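Local coordinates for protein cyclic GMP-AMP synthase-like receptor (Tribolium castaneum, PDB 7LT2) that senses double-stranded RNA in the cytoplasm and makes the cyclic dinucleotide 2',3'-cGAMP from ATP and GTP to trigger innate immune responses, at residues V284-I289 / P322-R327; R211-P216 / Q245-V250; V36-T41 / L146-W151. One frame throughout, in Å; residues are numbered along the deposited sequence.

Contact 1: residues V284-I289 / P322-R327; sequences VFLHII and PYYWCR
Y324 reaches from the 322-327 loop to the flank of the helical turn 284-289, and its side chain can be followed outward from CB. With CG anti to the backbone N (chi1 178°), the ring is carried straight to the helix. CB already touches a methyl of L286, CD1, at 3.8 Å. At CG and CD1 the ring passes under L286, whose CB lies over one face, 3.9 Å from the ring centroid and close to the normal, in a CH-pi contact; the two side chains cross at about a right angle. Y324 CD1 also faces H287, 3.8 Å from ND1, so that the tyrosine edge points at the imidazole face in a T-shaped pair with planes 67° apart. Farther out, CE1 passes 3.7 Å from the backbone oxygen of L286. The hydroxyl finishes the path: a water bridges Y324 OH and L286 O, 2.8 Å from each, and donates to the carbonyl.

This helix and loop belong to the C-terminal Mab-21 HhH/H2TH-like domain. The manganese site formed by I289, E290 and K292 begins at the last residue of 284-289 and runs over the C-terminal end of helix 278-291, with the tyrosine side chain about 8 Å from the metal.

H287 makes the direct polar link. Its NE2 donates to P322 O at 2.8 Å along an almost straight N-H...O line (174°), with the oxygen practically in the imidazole plane. The bond fixes the ring's rotation and identifies NE2 as protonated, while the proline ring lies near the same nitrogen, P322 CB being 4.1 Å from NE2. On the loop side, R211 makes a cation-pi contact with the Y324 ring and also donates to Y324 O. L251 of helix 245-251 touches both L286 and Y324.

Contact 2: residues R211-P216 / Q245-V250; sequences RSNPFP and QEQERV
F215 and V250 make the apolar part of this contact, approaching from opposite directions. The CG1 methyl of V250 sits over one face of the phenyl ring, offset toward its rim, at 3.8 Å from the centroid, a CH-pi contact; the closest apolar pair is V250 CG1 to F215 CZ at 3.5 Å. P214 CB lies over the opposite face, so the ring is sandwiched between its own loop and the helix. At the ring edge, F215 CE2 stands 3.6 Å from Q247 O.

The polar groups meet without bonding directly to each other. N213 OD1 rests 3.3 Å from Q247 CG, and the two amide planes are nearly perpendicular (89°). That oxygen closes an Asx turn by accepting from F215 N at 2.9 Å, with the donor well above the carbonyl plane. Q247 folds back at chi2 (81°), and both its NE2 and N213 ND2 donate to K219 O, a carbonyl that thereby ties the loop to the helix.

The helical segment Q245-E248 is assigned by similarity to ATP and GTP binding. W205 touches both N213 and Q247, E246 and R249 form salt bridges with R52 and D61 respectively, and helix 245-251 follows strand 240-243 and packs on F54 of strand 50-56, while the 211-216 loop links strands 188-200 and 222-225.

Contact 3: residues V36-T41 / L146-W151; sequences VEQMKT and LNTLPW
Q38 and T148 approach from opposite directions, and their single hydrogen bond is the tight part of this small contact. Q38 NE2 donates to T148 OG1 at 2.8 Å and 171°, with the oxygen lying practically in the amide plane, so the bond favours one rotation of the amide. With CG anti to the backbone nitrogen (chi1 -172°), the glutamine puts CG 3.5 Å from T148 OG1; the bend at chi2 (73°) then turns the amide to the hydroxyl. T148 OG1 bonds in turn to T145 O, one helical turn back, so the threonine links Q38 to the last turn of helix 131-147.

The rest is looser. L149 CD2 only brushes Q38 CG, at 3.9 Å, as the two side chains run past each other in opposite directions. T148 is exposed to solvent, and the whole interface buries just 111 Å². Other bonds hold the shapes of the two segments from within: T41 OG1 donates to Q38 O at 2.6 Å, while L146 O accepts from both L149 N and W151 NE1, reached from opposite faces of its carbonyl plane. The indole N-H thus closes back on the end of the helix from the first residue of strand 151-152.

This is structural packing away from the annotated sites. Next to it M39 buries its side chain against M138, L141 and T145, joining the long helix 18-42 to helix 131-147. L149 meets both F35 of helix 18-42 and C157 and L159 of strand 156-161, placing the turn between helix and sheet.

Overall arrangement
Along the chain the three contacts come in series: contact 3 closes first, then contact 2, then contact 1. Contacts 1 and 2 are neighbours, their centres 12 Å apart, and they touch directly: probable hydrogen bonds run from R211 to the backbone oxygen of Y324 and from W325 to E248. Since contact 2 lies in the nucleotidyltransferase domain and contact 1 in the HhH/H2TH-like one, the touch between them joins the two, next to the residues of helix 245-251 assigned by similarity to nucleotide binding. Contact 3 stands apart, its centre 40 Å from that of contact 1 and 34 Å from that of contact 2, linking the long helix 18-42 to the end of helix 131-147.

Contact 1: residues V284-I289 / P322-R327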
loop_
_atom_site.group_PDB
_atom_site.type_symbol
_atom_site.label_atom_id
_atom_site.label_comp_id
_atom_site.label_asym_id
_atom_site.label_seq_id
_atom_site.Cartn_x
_atom_site.Cartn_y
_atom_site.Cartn_z
ATOM N N VAL A 284 5.039 10.323 9.045
ATOM C CA VAL A 284 6.039 11.104 9.768
ATOM C C VAL A 284 7.291 11.284 8.914
ATOM O O VAL A 284 7.856 12.381 8.838
ATOM C CB VAL A 284 6.358 10.445 11.123
ATOM C CG1 VAL A 284 7.632 11.015 11.719
ATOM C CG2 VAL A 284 5.193 10.639 12.086
ATOM N N PHE A 285 7.720 10.226 8.222
ATOM C CA PHE A 285 8.916 10.345 7.390
ATOM C C PHE A 285 8.689 11.238 6.173
ATOM O O PHE A 285 9.617 11.935 5.751
ATOM C CB PHE A 285 9.419 8.961 6.968
ATOM C CG PHE A 285 10.371 8.349 7.956
ATOM C CD1 PHE A 285 9.892 7.731 9.102
ATOM C CD2 PHE A 285 11.746 8.426 7.758
ATOM C CE1 PHE A 285 10.763 7.178 10.024
ATOM C CE2 PHE A 285 12.626 7.876 8.676
ATOM C CZ PHE A 285 12.135 7.251 9.813
ATOM N N LEU A 286 7.477 11.252 5.606
ATOM C CA LEU A 286 7.179 12.222 4.552
ATOM C C LEU A 286 7.356 13.650 5.058
ATOM O O LEU A 286 7.928 14.496 4.362
ATOM C CB LEU A 286 5.760 12.017 4.014
ATOM C CG LEU A 286 5.455 10.712 3.278
ATOM C CD1 LEU A 286 3.992 10.661 2.881
ATOM C CD2 LEU A 286 6.347 10.561 2.046
ATOM N N HIS A 287 6.882 13.932 6.275
ATOM C CA HIS A 287 7.098 15.252 6.861
ATOM C C HIS A 287 8.578 15.520 7.097
ATOM O O HIS A 287 9.056 16.633 6.855
ATOM C CB HIS A 287 6.321 15.380 8.169
ATOM C CG HIS A 287 4.843 15.441 7.981
ATOM N ND1 HIS A 287 4.229 16.438 7.253
ATOM C CD2 HIS A 287 3.852 14.626 8.414
ATOM C CE1 HIS A 287 2.924 16.240 7.254
ATOM N NE2 HIS A 287 2.669 15.149 7.953
ATOM N N ILE A 288 9.316 14.515 7.578
ATOM C CA ILE A 288 10.748 14.694 7.816
ATOM C C ILE A 288 11.487 14.950 6.505
ATOM O O ILE A 288 12.402 15.783 6.447
ATOM C CB ILE A 288 11.324 13.480 8.570
ATOM C CG1 ILE A 288 10.725 13.392 9.971
ATOM C CG2 ILE A 288 12.843 13.579 8.661
ATOM C CD1 ILE A 288 11.208 12.205 10.753
ATOM N N ILE A 289 11.105 14.244 5.435
ATOM C CA ILE A 289 11.688 14.509 4.120
ATOM C C ILE A 289 11.495 15.969 3.734
ATOM O O ILE A 289 12.408 16.617 3.207
ATOM C CB ILE A 289 11.081 13.573 3.057
ATOM C CG1 ILE A 289 11.620 12.154 3.203
ATOM C CG2 ILE A 289 11.358 14.106 1.648
ATOM C CD1 ILE A 289 10.824 11.139 2.404
ATOM N N PRO A 322 -0.434 14.985 10.918
ATOM C CA PRO A 322 -1.262 15.422 9.788
ATOM C C PRO A 322 -1.051 14.520 8.584
ATOM O O PRO A 322 0.079 14.161 8.245
ATOM C CB PRO A 322 -0.776 16.851 9.518
ATOM C CG PRO A 322 -0.132 17.287 10.794
ATOM C CD PRO A 322 0.477 16.045 11.383
ATOM N N TYR A 323 -2.161 14.121 7.965
ATOM C CA TYR A 323 -2.112 13.516 6.644
ATOM C C TYR A 323 -1.257 14.394 5.739
ATOM O O TYR A 323 -1.454 15.609 5.669
ATOM C CB TYR A 323 -3.542 13.370 6.111
ATOM C CG TYR A 323 -3.706 12.704 4.761
ATOM C CD1 TYR A 323 -2.954 11.593 4.398
ATOM C CD2 TYR A 323 -4.655 13.174 3.860
ATOM C CE1 TYR A 323 -3.129 10.987 3.163
ATOM C CE2 TYR A 323 -4.835 12.578 2.631
ATOM C CZ TYR A 323 -4.074 11.487 2.286
ATOM O OH TYR A 323 -4.268 10.900 1.051
ATOM N N TYR A 324 -0.264 13.784 5.091
ATOM C CA TYR A 324 0.730 14.573 4.368
ATOM C C TYR A 324 0.108 15.360 3.222
ATOM O O TYR A 324 0.579 16.455 2.892
ATOM C CB TYR A 324 1.837 13.656 3.846
ATOM C CG TYR A 324 2.905 14.365 3.049
ATOM C CD1 TYR A 324 3.848 15.174 3.678
ATOM C CD2 TYR A 324 2.977 14.223 1.669
ATOM C CE1 TYR A 324 4.831 15.823 2.949
ATOM C CE2 TYR A 324 3.960 14.862 0.938
ATOM C CZ TYR A 324 4.878 15.666 1.583
ATOM O OH TYR A 324 5.853 16.310 0.856
ATOM N N TRP A 325 -0.952 14.829 2.618
ATOM C CA TRP A 325 -1.559 15.433 1.442
ATOM C C TRP A 325 -2.748 16.326 1.762
ATOM O O TRP A 325 -3.158 17.113 0.904
ATOM C CB TRP A 325 -1.984 14.332 0.463
ATOM C CG TRP A 325 -0.830 13.468 0.076
ATOM C CD1 TRP A 325 -0.516 12.243 0.584
ATOM C CD2 TRP A 325 0.189 13.783 -0.879
ATOM N NE1 TRP A 325 0.633 11.768 -0.007
ATOM C CE2 TRP A 325 1.084 12.695 -0.911
ATOM C CE3 TRP A 325 0.423 14.875 -1.722
ATOM C CZ2 TRP A 325 2.202 12.667 -1.750
ATOM C CZ3 TRP A 325 1.528 14.848 -2.554
ATOM C CH2 TRP A 325 2.407 13.751 -2.559
ATOM N N CYS A 326 -3.309 16.227 2.965
ATOM C CA CYS A 326 -4.456 17.051 3.354
ATOM C C CYS A 326 -4.360 17.236 4.870
ATOM O O CYS A 326 -4.814 16.387 5.639
ATOM C CB CYS A 326 -5.765 16.399 2.937
ATOM S SG CYS A 326 -7.233 17.431 3.121
ATOM N N ARG A 327 -3.760 18.356 5.281
ATOM C CA ARG A 327 -3.323 18.510 6.666
ATOM C C ARG A 327 -4.475 18.532 7.663
ATOM O O ARG A 327 -4.259 18.236 8.844
ATOM C CB ARG A 327 -2.490 19.782 6.812
ATOM C CG ARG A 327 -3.152 21.015 6.232
ATOM C CD ARG A 327 -2.366 22.268 6.570
ATOM N NE ARG A 327 -2.301 22.487 8.010
ATOM C CZ ARG A 327 -3.300 22.964 8.739
ATOM N NH1 ARG A 327 -4.468 23.270 8.197
ATOM N NH2 ARG A 327 -3.125 23.137 10.046
HETATM O O HOH W 1 8.092 14.859 1.567
#

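Contact 2: residues R211-P216 / Q245-V250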
loop_
_atom_site.group_PDB
_atom_site.type_symbol
_atom_site.label_atom_id
_atom_site.label_comp_id
_atom_site.label_asym_id
_atom_site.label_seq_id
_atom_site.Cartn_x
_atom_site.Cartn_y
_atom_site.Cartn_z
ATOM N N ARG A 211 -2.112 19.196 -0.809
ATOM C CA ARG A 211 -0.750 19.484 -1.234
ATOM C C ARG A 211 -0.602 19.214 -2.726
ATOM O O ARG A 211 -1.175 18.260 -3.257
ATOM C CB ARG A 211 0.234 18.630 -0.435
ATOM C CG ARG A 211 1.702 18.900 -0.732
ATOM C CD ARG A 211 2.601 17.888 -0.026
ATOM N NE ARG A 211 2.365 17.858 1.413
ATOM C CZ ARG A 211 3.022 18.602 2.293
ATOM N NH1 ARG A 211 3.977 19.438 1.916
ATOM N NH2 ARG A 211 2.711 18.510 3.583
ATOM N N SER A 212 0.169 20.060 -3.405
ATOM C CA SER A 212 0.360 19.900 -4.839
ATOM C C SER A 212 1.289 18.722 -5.137
ATOM O O SER A 212 2.057 18.267 -4.287
ATOM C CB SER A 212 0.926 21.183 -5.451
ATOM O OG SER A 212 2.227 21.445 -4.961
ATOM N N ASN A 213 1.199 18.232 -6.367
ATOM C CA ASN A 213 2.023 17.116 -6.825
ATOM C C ASN A 213 3.489 17.532 -6.888
ATOM O O ASN A 213 3.817 18.505 -7.580
ATOM C CB ASN A 213 1.527 16.661 -8.200
ATOM C CG ASN A 213 2.234 15.417 -8.711
ATOM O OD1 ASN A 213 3.122 14.871 -8.057
ATOM N ND2 ASN A 213 1.833 14.959 -9.893
ATOM N N PRO A 214 4.399 16.840 -6.191
ATOM C CA PRO A 214 5.821 17.192 -6.310
ATOM C C PRO A 214 6.439 16.783 -7.635
ATOM O O PRO A 214 7.519 17.289 -7.967
ATOM C CB PRO A 214 6.468 16.445 -5.135
ATOM C CG PRO A 214 5.579 15.289 -4.897
ATOM C CD PRO A 214 4.179 15.784 -5.188
ATOM N N PHE A 215 5.806 15.896 -8.401
ATOM C CA PHE A 215 6.368 15.403 -9.662
ATOM C C PHE A 215 5.342 15.494 -10.787
ATOM O O PHE A 215 4.996 14.485 -11.407
ATOM C CB PHE A 215 6.858 13.966 -9.500
ATOM C CG PHE A 215 7.670 13.742 -8.261
ATOM C CD1 PHE A 215 8.922 14.313 -8.126
ATOM C CD2 PHE A 215 7.181 12.959 -7.233
ATOM C CE1 PHE A 215 9.672 14.112 -6.986
ATOM C CE2 PHE A 215 7.925 12.756 -6.089
ATOM C CZ PHE A 215 9.170 13.330 -5.964
ATOM N N PRO A 216 4.858 16.701 -11.100
ATOM C CA PRO A 216 3.775 16.808 -12.091
ATOM C C PRO A 216 4.178 16.390 -13.496
ATOM O O PRO A 216 3.298 16.013 -14.278
ATOM C CB PRO A 216 3.392 18.293 -12.035
ATOM C CG PRO A 216 4.614 18.978 -11.559
ATOM C CD PRO A 216 5.260 18.025 -10.591
ATOM N N GLN A 245 0.187 7.175 -3.615
ATOM C CA GLN A 245 1.257 6.226 -3.318
ATOM C C GLN A 245 2.337 6.216 -4.389
ATOM O O GLN A 245 3.494 5.900 -4.093
ATOM C CB GLN A 245 0.696 4.813 -3.170
ATOM C CG GLN A 245 -0.270 4.612 -2.024
ATOM C CD GLN A 245 -0.910 3.240 -2.082
ATOM O OE1 GLN A 245 -0.383 2.275 -1.526
ATOM N NE2 GLN A 245 -2.044 3.141 -2.778
ATOM N N GLU A 246 1.985 6.514 -5.642
ATOM C CA GLU A 246 3.018 6.552 -6.670
ATOM C C GLU A 246 3.993 7.693 -6.412
ATOM O O GLU A 246 5.209 7.527 -6.569
ATOM C CB GLU A 246 2.390 6.669 -8.060
ATOM C CG GLU A 246 3.355 6.279 -9.180
ATOM C CD GLU A 246 2.666 5.568 -10.331
ATOM O OE1 GLU A 246 1.443 5.748 -10.498
ATOM O OE2 GLU A 246 3.350 4.826 -11.065
ATOM N N GLN A 247 3.479 8.846 -5.976
ATOM C CA GLN A 247 4.342 9.974 -5.636
ATOM C C GLN A 247 5.101 9.729 -4.335
ATOM O O GLN A 247 6.277 10.094 -4.224
ATOM C CB GLN A 247 3.512 11.253 -5.537
ATOM C CG GLN A 247 2.994 11.756 -6.884
ATOM C CD GLN A 247 1.742 11.033 -7.351
ATOM O OE1 GLN A 247 1.067 10.354 -6.569
ATOM N NE2 GLN A 247 1.422 11.180 -8.632
ATOM N N GLU A 248 4.443 9.127 -3.338
ATOM C CA GLU A 248 5.132 8.802 -2.089
ATOM C C GLU A 248 6.315 7.875 -2.334
ATOM O O GLU A 248 7.364 8.006 -1.687
ATOM C CB GLU A 248 4.158 8.160 -1.096
ATOM C CG GLU A 248 3.118 9.111 -0.534
ATOM C CD GLU A 248 2.060 8.406 0.302
ATOM O OE1 GLU A 248 2.243 7.216 0.631
ATOM O OE2 GLU A 248 1.047 9.050 0.641
ATOM N N ARG A 249 6.163 6.921 -3.252
ATOM C CA ARG A 249 7.244 5.979 -3.523
ATOM C C ARG A 249 8.468 6.689 -4.093
ATOM O O ARG A 249 9.606 6.303 -3.802
ATOM C CB ARG A 249 6.755 4.884 -4.476
ATOM C CG ARG A 249 7.753 3.752 -4.670
ATOM C CD ARG A 249 7.086 2.537 -5.276
ATOM N NE ARG A 249 6.087 1.956 -4.383
ATOM C CZ ARG A 249 5.163 1.087 -4.767
ATOM N NH1 ARG A 249 5.084 0.673 -6.020
ATOM N NH2 ARG A 249 4.290 0.628 -3.871
ATOM N N VAL A 250 8.260 7.728 -4.907
ATOM C CA VAL A 250 9.392 8.493 -5.428
ATOM C C VAL A 250 10.025 9.330 -4.321
ATOM O O VAL A 250 11.256 9.426 -4.225
ATOM C CB VAL A 250 8.954 9.368 -6.618
ATOM C CG1 VAL A 250 10.139 10.167 -7.173
ATOM C CG2 VAL A 250 8.341 8.506 -7.705
#

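Contact 3: residues V36-T41 / L146-W151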
loop_
_atom_site.group_PDB
_atom_site.type_symbol
_atom_site.label_atom_id
_atom_site.label_comp_id
_atom_site.label_asym_id
_atom_site.label_seq_id
_atom_site.Cartn_x
_atom_site.Cartn_y
_atom_site.Cartn_z
ATOM N N VAL A 36 -5.198 -11.065 -15.030
ATOM C CA VAL A 36 -5.844 -9.857 -15.542
ATOM C C VAL A 36 -6.152 -10.007 -17.027
ATOM O O VAL A 36 -7.192 -9.529 -17.507
ATOM C CB VAL A 36 -4.974 -8.619 -15.242
ATOM C CG1 VAL A 36 -5.440 -7.396 -16.043
ATOM C CG2 VAL A 36 -5.006 -8.316 -13.752
ATOM N N GLU A 37 -5.274 -10.687 -17.775
ATOM C CA GLU A 37 -5.568 -10.948 -19.183
ATOM C C GLU A 37 -6.820 -11.802 -19.326
ATOM O O GLU A 37 -7.630 -11.584 -20.237
ATOM C CB GLU A 37 -4.378 -11.625 -19.870
ATOM C CG GLU A 37 -3.260 -10.671 -20.251
ATOM C CD GLU A 37 -3.712 -9.624 -21.262
ATOM O OE1 GLU A 37 -4.335 -9.998 -22.277
ATOM O OE2 GLU A 37 -3.447 -8.426 -21.036
ATOM N N GLN A 38 -7.000 -12.777 -18.430
ATOM C CA GLN A 38 -8.220 -13.578 -18.461
ATOM C C GLN A 38 -9.435 -12.744 -18.077
ATOM O O GLN A 38 -10.519 -12.929 -18.641
ATOM C CB GLN A 38 -8.079 -14.793 -17.542
ATOM C CG GLN A 38 -9.224 -15.802 -17.650
ATOM C CD GLN A 38 -9.181 -16.617 -18.932
ATOM O OE1 GLN A 38 -8.324 -16.407 -19.796
ATOM N NE2 GLN A 38 -10.113 -17.556 -19.063
ATOM N N MET A 39 -9.269 -11.811 -17.132
ATOM C CA MET A 39 -10.358 -10.898 -16.788
ATOM C C MET A 39 -10.842 -10.123 -18.010
ATOM O O MET A 39 -12.052 -9.930 -18.192
ATOM C CB MET A 39 -9.913 -9.926 -15.696
ATOM C CG MET A 39 -9.731 -10.540 -14.316
ATOM S SD MET A 39 -9.011 -9.368 -13.139
ATOM C CE MET A 39 -10.300 -8.124 -13.035
ATOM N N LYS A 40 -9.913 -9.672 -18.856
ATOM C CA LYS A 40 -10.294 -8.938 -20.061
ATOM C C LYS A 40 -11.167 -9.783 -20.981
ATOM O O LYS A 40 -12.070 -9.255 -21.643
ATOM C CB LYS A 40 -9.043 -8.467 -20.806
ATOM C CG LYS A 40 -8.192 -7.452 -20.063
ATOM C CD LYS A 40 -6.931 -7.158 -20.875
ATOM C CE LYS A 40 -6.064 -6.096 -20.222
ATOM N NZ LYS A 40 -4.807 -5.881 -21.011
ATOM N N THR A 41 -10.915 -11.097 -21.046
ATOM C CA THR A 41 -11.725 -11.955 -21.908
ATOM C C THR A 41 -13.154 -12.102 -21.399
ATOM O O THR A 41 -14.040 -12.475 -22.179
ATOM C CB THR A 41 -11.107 -13.350 -22.046
ATOM O OG1 THR A 41 -11.310 -14.092 -20.834
ATOM C CG2 THR A 41 -9.624 -13.258 -22.344
ATOM N N LEU A 146 -12.373 -16.529 -12.188
ATOM C CA LEU A 146 -11.923 -17.728 -11.480
ATOM C C LEU A 146 -12.590 -18.991 -12.021
ATOM O O LEU A 146 -11.954 -20.049 -12.100
ATOM C CB LEU A 146 -12.192 -17.578 -9.982
ATOM C CG LEU A 146 -11.331 -16.568 -9.215
ATOM C CD1 LEU A 146 -11.979 -16.236 -7.879
ATOM C CD2 LEU A 146 -9.931 -17.107 -9.002
ATOM N N ASN A 147 -13.867 -18.901 -12.406
ATOM C CA ASN A 147 -14.585 -20.072 -12.905
ATOM C C ASN A 147 -14.042 -20.587 -14.230
ATOM O O ASN A 147 -14.255 -21.763 -14.553
ATOM C CB ASN A 147 -16.078 -19.761 -13.075
ATOM C CG ASN A 147 -16.800 -19.602 -11.755
ATOM O OD1 ASN A 147 -16.363 -20.112 -10.726
ATOM N ND2 ASN A 147 -17.927 -18.900 -11.783
ATOM N N THR A 148 -13.358 -19.745 -15.008
ATOM C CA THR A 148 -12.840 -20.159 -16.304
ATOM C C THR A 148 -11.444 -20.766 -16.228
ATOM O O THR A 148 -10.943 -21.250 -17.248
ATOM C CB THR A 148 -12.814 -18.974 -17.279
ATOM O OG1 THR A 148 -11.809 -18.033 -16.872
ATOM C CG2 THR A 148 -14.166 -18.285 -17.318
ATOM N N LEU A 149 -10.813 -20.750 -15.066
ATOM C CA LEU A 149 -9.462 -21.264 -14.923
ATOM C C LEU A 149 -9.494 -22.741 -14.562
ATOM O O LEU A 149 -10.480 -23.236 -14.008
ATOM C CB LEU A 149 -8.711 -20.481 -13.845
ATOM C CG LEU A 149 -8.596 -18.971 -14.066
ATOM C CD1 LEU A 149 -7.832 -18.318 -12.922
ATOM C CD2 LEU A 149 -7.937 -18.666 -15.399
ATOM N N PRO A 150 -8.431 -23.482 -14.878
ATOM C CA PRO A 150 -8.357 -24.883 -14.444
ATOM C C PRO A 150 -8.287 -24.960 -12.927
ATOM O O PRO A 150 -7.508 -24.244 -12.294
ATOM C CB PRO A 150 -7.060 -25.395 -15.088
ATOM C CG PRO A 150 -6.687 -24.384 -16.113
ATOM C CD PRO A 150 -7.245 -23.077 -15.648
ATOM N N TRP A 151 -9.108 -25.827 -12.346
ATOM C CA TRP A 151 -9.087 -26.061 -10.911
ATOM C C TRP A 151 -8.471 -27.420 -10.618
ATOM O O TRP A 151 -8.761 -28.408 -11.301
ATOM C CB TRP A 151 -10.490 -25.996 -10.300
ATOM C CG TRP A 151 -11.131 -24.634 -10.313
ATOM C CD1 TRP A 151 -10.658 -23.504 -10.915
ATOM C CD2 TRP A 151 -12.370 -24.269 -9.691
ATOM N NE1 TRP A 151 -11.532 -22.457 -10.709
ATOM C CE2 TRP A 151 -12.589 -22.902 -9.961
ATOM C CE3 TRP A 151 -13.318 -24.968 -8.937
ATOM C CZ2 TRP A 151 -13.718 -22.220 -9.499
ATOM C CZ3 TRP A 151 -14.439 -24.291 -8.481
ATOM C CH2 TRP A 151 -14.628 -22.929 -8.763
#